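PDB 5B3T: biliverdin reductase from Synechocystis sp., which probably uses NAD(P)H to reduce the tetrapyrrole biliverdin, a product of heme breakdown, as a member of the Gfo/Idh/MocA family. Local coordinates for residues H132-R144 against A184-F196. Residues are numbered along the deposited sequence; the frame is centred on the assembly and turned at random.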
loop_
_atom_site.group_PDB
_atom_site.type_symbol
_atom_site.label_atom_id
_atom_site.label_comp_id
_atom_site.label_asym_id
_atom_site.label_seq_id
_atom_site.Cartn_x
_atom_site.Cartn_y
_atom_site.Cartn_z
ATOM N N HIS A 132 1.340 3.021 -3.568
ATOM C CA HIS A 132 1.279 2.767 -2.128
ATOM C C HIS A 132 1.348 4.131 -1.446
ATOM O O HIS A 132 2.428 4.596 -1.071
ATOM C CB HIS A 132 2.406 1.844 -1.688
ATOM C CG HIS A 132 2.206 1.245 -0.331
ATOM N ND1 HIS A 132 3.194 0.540 0.323
ATOM C CD2 HIS A 132 1.132 1.241 0.495
ATOM C CE1 HIS A 132 2.737 0.128 1.492
ATOM N NE2 HIS A 132 1.489 0.541 1.621
ATOM N N ILE A 133 0.186 4.771 -1.294
ATOM C CA ILE A 133 0.098 6.149 -0.834
ATOM C C ILE A 133 -0.603 6.257 0.513
ATOM O O ILE A 133 -0.253 7.114 1.332
ATOM C CB ILE A 133 -0.611 7.031 -1.887
ATOM C CG1 ILE A 133 0.159 7.006 -3.206
ATOM C CG2 ILE A 133 -0.762 8.466 -1.392
ATOM C CD1 ILE A 133 -0.578 7.649 -4.364
ATOM N N GLU A 134 -1.586 5.389 0.772
ATOM C CA GLU A 134 -2.384 5.507 1.989
ATOM C C GLU A 134 -1.519 5.389 3.240
ATOM O O GLU A 134 -1.723 6.120 4.216
ATOM C CB GLU A 134 -3.490 4.450 1.991
ATOM C CG GLU A 134 -4.504 4.602 3.114
ATOM C CD GLU A 134 -4.060 3.939 4.403
ATOM O OE1 GLU A 134 -3.281 2.966 4.332
ATOM O OE2 GLU A 134 -4.484 4.399 5.485
ATOM N N LEU A 135 -0.551 4.477 3.229
ATOM C CA LEU A 135 0.347 4.289 4.368
ATOM C C LEU A 135 1.534 5.236 4.221
ATOM O O LEU A 135 2.454 4.985 3.437
ATOM C CB LEU A 135 0.805 2.838 4.462
ATOM C CG LEU A 135 1.782 2.524 5.600
ATOM C CD1 LEU A 135 1.120 2.735 6.955
ATOM C CD2 LEU A 135 2.334 1.106 5.474
ATOM N N LEU A 136 1.503 6.339 4.973
ATOM C CA LEU A 136 2.646 7.242 5.115
ATOM C C LEU A 136 3.119 7.797 3.774
ATOM O O LEU A 136 4.312 8.048 3.583
ATOM C CB LEU A 136 3.801 6.545 5.840
ATOM C CG LEU A 136 3.534 6.157 7.295
ATOM C CD1 LEU A 136 4.663 5.296 7.828
ATOM C CD2 LEU A 136 3.366 7.401 8.154
ATOM N N GLY A 137 2.190 7.998 2.836
ATOM C CA GLY A 137 2.577 8.462 1.511
ATOM C C GLY A 137 3.255 9.818 1.533
ATOM O O GLY A 137 4.243 10.039 0.830
ATOM N N GLY A 138 2.730 10.746 2.334
ATOM C CA GLY A 138 3.383 12.037 2.470
ATOM C C GLY A 138 4.768 11.924 3.079
ATOM O O GLY A 138 5.710 12.575 2.624
ATOM N N VAL A 139 4.910 11.084 4.107
ATOM C CA VAL A 139 6.212 10.896 4.743
ATOM C C VAL A 139 7.213 10.305 3.756
ATOM O O VAL A 139 8.393 10.675 3.756
ATOM C CB VAL A 139 6.069 10.021 6.004
ATOM C CG1 VAL A 139 7.433 9.549 6.488
ATOM C CG2 VAL A 139 5.360 10.796 7.104
ATOM N N HIS A 140 6.764 9.384 2.895
ATOM C CA HIS A 140 7.681 8.785 1.927
ATOM C C HIS A 140 8.259 9.831 0.984
ATOM O O HIS A 140 9.459 9.811 0.684
ATOM C CB HIS A 140 6.990 7.692 1.115
ATOM C CG HIS A 140 7.825 7.187 -0.020
ATOM N ND1 HIS A 140 8.863 6.297 0.159
ATOM C CD2 HIS A 140 7.807 7.483 -1.342
ATOM C CE1 HIS A 140 9.432 6.049 -1.007
ATOM N NE2 HIS A 140 8.811 6.755 -1.934
ATOM N N GLN A 141 7.421 10.742 0.488
ATOM C CA GLN A 141 7.926 11.787 -0.395
ATOM C C GLN A 141 8.846 12.743 0.353
ATOM O O GLN A 141 9.833 13.229 -0.210
ATOM C CB GLN A 141 6.764 12.544 -1.038
ATOM C CG GLN A 141 5.915 11.701 -1.981
ATOM C CD GLN A 141 6.700 11.133 -3.159
ATOM O OE1 GLN A 141 7.791 11.604 -3.487
ATOM N NE2 GLN A 141 6.138 10.118 -3.804
ATOM N N ALA A 142 8.540 13.022 1.622
ATOM C CA ALA A 142 9.423 13.862 2.426
ATOM C C ALA A 142 10.784 13.203 2.623
ATOM O O ALA A 142 11.819 13.879 2.594
ATOM C CB ALA A 142 8.770 14.169 3.774
ATOM N N ILE A 143 10.803 11.884 2.827
ATOM C CA ILE A 143 12.072 11.164 2.934
ATOM C C ILE A 143 12.843 11.256 1.624
ATOM O O ILE A 143 14.044 11.549 1.606
ATOM C CB ILE A 143 11.831 9.697 3.340
ATOM C CG1 ILE A 143 11.212 9.614 4.735
ATOM C CG2 ILE A 143 13.129 8.909 3.285
ATOM C CD1 ILE A 143 11.030 8.199 5.236
ATOM N N ARG A 144 12.160 10.998 0.505
ATOM C CA ARG A 144 12.797 11.097 -0.806
ATOM C C ARG A 144 13.400 12.478 -1.027
ATOM O O ARG A 144 14.528 12.602 -1.516
ATOM C CB ARG A 144 11.780 10.780 -1.904
ATOM C CG ARG A 144 11.877 9.377 -2.478
ATOM C CD ARG A 144 12.733 9.363 -3.734
ATOM N NE ARG A 144 12.679 8.075 -4.416
ATOM C CZ ARG A 144 13.563 7.097 -4.243
ATOM N NH1 ARG A 144 14.579 7.259 -3.405
ATOM N NH2 ARG A 144 13.431 5.959 -4.906
ATOM N N ALA A 184 2.908 -4.511 4.089
ATOM C CA ALA A 184 2.843 -3.070 3.866
ATOM C C ALA A 184 4.120 -2.374 4.324
ATOM O O ALA A 184 4.631 -1.487 3.633
ATOM C CB ALA A 184 1.625 -2.482 4.579
ATOM N N ALA A 185 4.649 -2.764 5.486
ATOM C CA ALA A 185 5.858 -2.124 5.993
ATOM C C ALA A 185 7.047 -2.389 5.079
ATOM O O ALA A 185 7.857 -1.489 4.825
ATOM C CB ALA A 185 6.150 -2.607 7.414
ATOM N N LEU A 186 7.167 -3.618 4.570
ATOM C CA LEU A 186 8.278 -3.942 3.682
ATOM C C LEU A 186 8.164 -3.217 2.350
ATOM O O LEU A 186 9.182 -2.951 1.702
ATOM C CB LEU A 186 8.351 -5.450 3.461
ATOM C CG LEU A 186 8.738 -6.258 4.697
ATOM C CD1 LEU A 186 8.582 -7.736 4.416
ATOM C CD2 LEU A 186 10.155 -5.928 5.145
ATOM N N SER A 187 6.940 -2.899 1.921
ATOM C CA SER A 187 6.773 -2.075 0.730
ATOM C C SER A 187 7.370 -0.691 0.942
ATOM O O SER A 187 8.031 -0.149 0.049
ATOM C CB SER A 187 5.293 -1.973 0.364
ATOM O OG SER A 187 5.090 -1.051 -0.694
ATOM N N ARG A 188 7.161 -0.112 2.125
ATOM C CA ARG A 188 7.710 1.207 2.420
ATOM C C ARG A 188 9.233 1.192 2.390
ATOM O O ARG A 188 9.864 2.076 1.798
ATOM C CB ARG A 188 7.205 1.692 3.780
ATOM C CG ARG A 188 5.720 2.022 3.820
ATOM C CD ARG A 188 5.473 3.510 3.588
ATOM N NE ARG A 188 6.017 3.976 2.314
ATOM C CZ ARG A 188 5.282 4.192 1.228
ATOM N NH1 ARG A 188 3.970 4.001 1.266
ATOM N NH2 ARG A 188 5.854 4.611 0.107
ATOM N N ILE A 189 9.843 0.186 3.019
ATOM C CA ILE A 189 11.294 0.170 3.155
ATOM C C ILE A 189 11.993 -0.181 1.845
ATOM O O ILE A 189 13.203 0.035 1.717
ATOM C CB ILE A 189 11.704 -0.811 4.273
ATOM C CG1 ILE A 189 13.076 -0.441 4.840
ATOM C CG2 ILE A 189 11.721 -2.246 3.756
ATOM C CD1 ILE A 189 13.123 0.927 5.489
ATOM N N SER A 190 11.264 -0.701 0.859
ATOM C CA SER A 190 11.866 -1.231 -0.357
ATOM C C SER A 190 11.854 -0.250 -1.520
ATOM O O SER A 190 12.359 -0.584 -2.596
ATOM C CB SER A 190 11.148 -2.515 -0.783
ATOM O OG SER A 190 9.886 -2.217 -1.354
ATOM N N ARG A 191 11.292 0.945 -1.341
ATOM C CA ARG A 191 11.108 1.884 -2.440
ATOM C C ARG A 191 12.181 2.966 -2.467
ATOM O O ARG A 191 11.946 4.065 -2.983
ATOM C CB ARG A 191 9.709 2.490 -2.378
ATOM C CG ARG A 191 8.634 1.444 -2.620
ATOM C CD ARG A 191 7.241 1.935 -2.286
ATOM N NE ARG A 191 6.262 0.860 -2.432
ATOM C CZ ARG A 191 5.571 0.625 -3.543
ATOM N NH1 ARG A 191 5.748 1.392 -4.610
ATOM N NH2 ARG A 191 4.703 -0.376 -3.587
ATOM N N PHE A 192 13.365 2.666 -1.933
ATOM C CA PHE A 192 14.545 3.511 -2.080
ATOM C C PHE A 192 15.694 2.755 -2.748
ATOM O O PHE A 192 16.863 3.111 -2.549
ATOM C CB PHE A 192 14.983 4.061 -0.717
ATOM C CG PHE A 192 13.866 4.691 0.082
ATOM C CD1 PHE A 192 13.447 5.989 -0.169
ATOM C CD2 PHE A 192 13.236 3.973 1.088
ATOM C CE1 PHE A 192 12.423 6.558 0.574
ATOM C CE2 PHE A 192 12.212 4.536 1.829
ATOM C CZ PHE A 192 11.806 5.829 1.571
ATOM N N THR A 193 15.365 1.730 -3.527
ATOM C CA THR A 193 16.375 0.936 -4.216
ATOM C C THR A 193 17.324 1.826 -5.011
ATOM O O THR A 193 18.494 1.490 -5.198
ATOM C CB THR A 193 15.733 -0.092 -5.166
ATOM O OG1 THR A 193 14.812 -0.912 -4.436
ATOM C CG2 THR A 193 16.801 -0.974 -5.796
ATOM N N ASP A 194 16.813 2.962 -5.474
ATOM C CA ASP A 194 17.615 3.902 -6.248
ATOM C C ASP A 194 18.836 4.363 -5.461
ATOM O O ASP A 194 19.876 4.680 -6.038
ATOM C CB ASP A 194 16.771 5.109 -6.663
ATOM C CG ASP A 194 17.609 6.238 -7.230
ATOM O OD1 ASP A 194 18.603 5.950 -7.929
ATOM O OD2 ASP A 194 17.273 7.414 -6.978
ATOM N N LEU A 195 18.703 4.395 -4.138
ATOM C CA LEU A 195 19.777 4.809 -3.283
ATOM C C LEU A 195 20.372 3.736 -2.397
ATOM O O LEU A 195 21.531 3.699 -2.193
ATOM C CB LEU A 195 19.287 5.934 -2.393
ATOM C CG LEU A 195 18.872 7.257 -3.047
ATOM C CD1 LEU A 195 17.718 7.958 -2.368
ATOM C CD2 LEU A 195 20.111 8.143 -3.088
ATOM N N PHE A 196 19.544 2.869 -1.855
ATOM C CA PHE A 196 20.014 1.847 -0.930
ATOM C C PHE A 196 20.509 0.590 -1.629
ATOM O O PHE A 196 21.155 -0.247 -0.986
ATOM C CB PHE A 196 18.895 1.461 0.045
ATOM C CG PHE A 196 18.402 2.604 0.894
ATOM C CD1 PHE A 196 19.161 3.754 1.044
ATOM C CD2 PHE A 196 17.179 2.528 1.540
ATOM C CE1 PHE A 196 18.715 4.805 1.821
ATOM C CE2 PHE A 196 16.727 3.576 2.324
ATOM C CZ PHE A 196 17.496 4.718 2.463
HETATM O O HOH W 1 4.803 5.819 -1.760
HETATM O O HOH W 2 8.693 4.498 2.242
#
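R188 reaches from helix 183-189 into the turn that leads to helix 137-146, and its long, jointed chain suits a path past leucine carbon to carbonyl oxygens and imidazole faces. Its CB leads to CG, which packs on L135 CD2; CD lies against L135 O and passes L136 CB, and NE gives its hydrogen to a water held also by R188 O and H140 ND1. Bends at chi2 (-95°) and chi3 (58°) fold the guanidinium back, and R188 NH1 lies 2.9 Å from H132 O in an almost straight bond (176°), with a weak second one to L135 O. R188 NH2 sits over one face of the H140 ring, 3.2 Å from H140 CG, and a second water joins it to H132 O. The guanidinium also lies flat on the H132 imidazole. An alanine in place of R188 would probably cost both carbonyls their arginine N-H and leave the H132 ring less firmly held. S187, with its small hydroxyl, meets H132 ND1 at 2.7 Å from OG and two R191 N-H groups at once. Farther along, the flat F192 ring meets H140 obliquely and I143 CG2 from another direction. H132 and R191 both meet Y105, which binds NADP(+) in another structure of this protein, consistent with a junction of Rossmann and C-terminal alpha/beta domains beside the cofactor cleft, as in the Gfo/Idh/MocA fold.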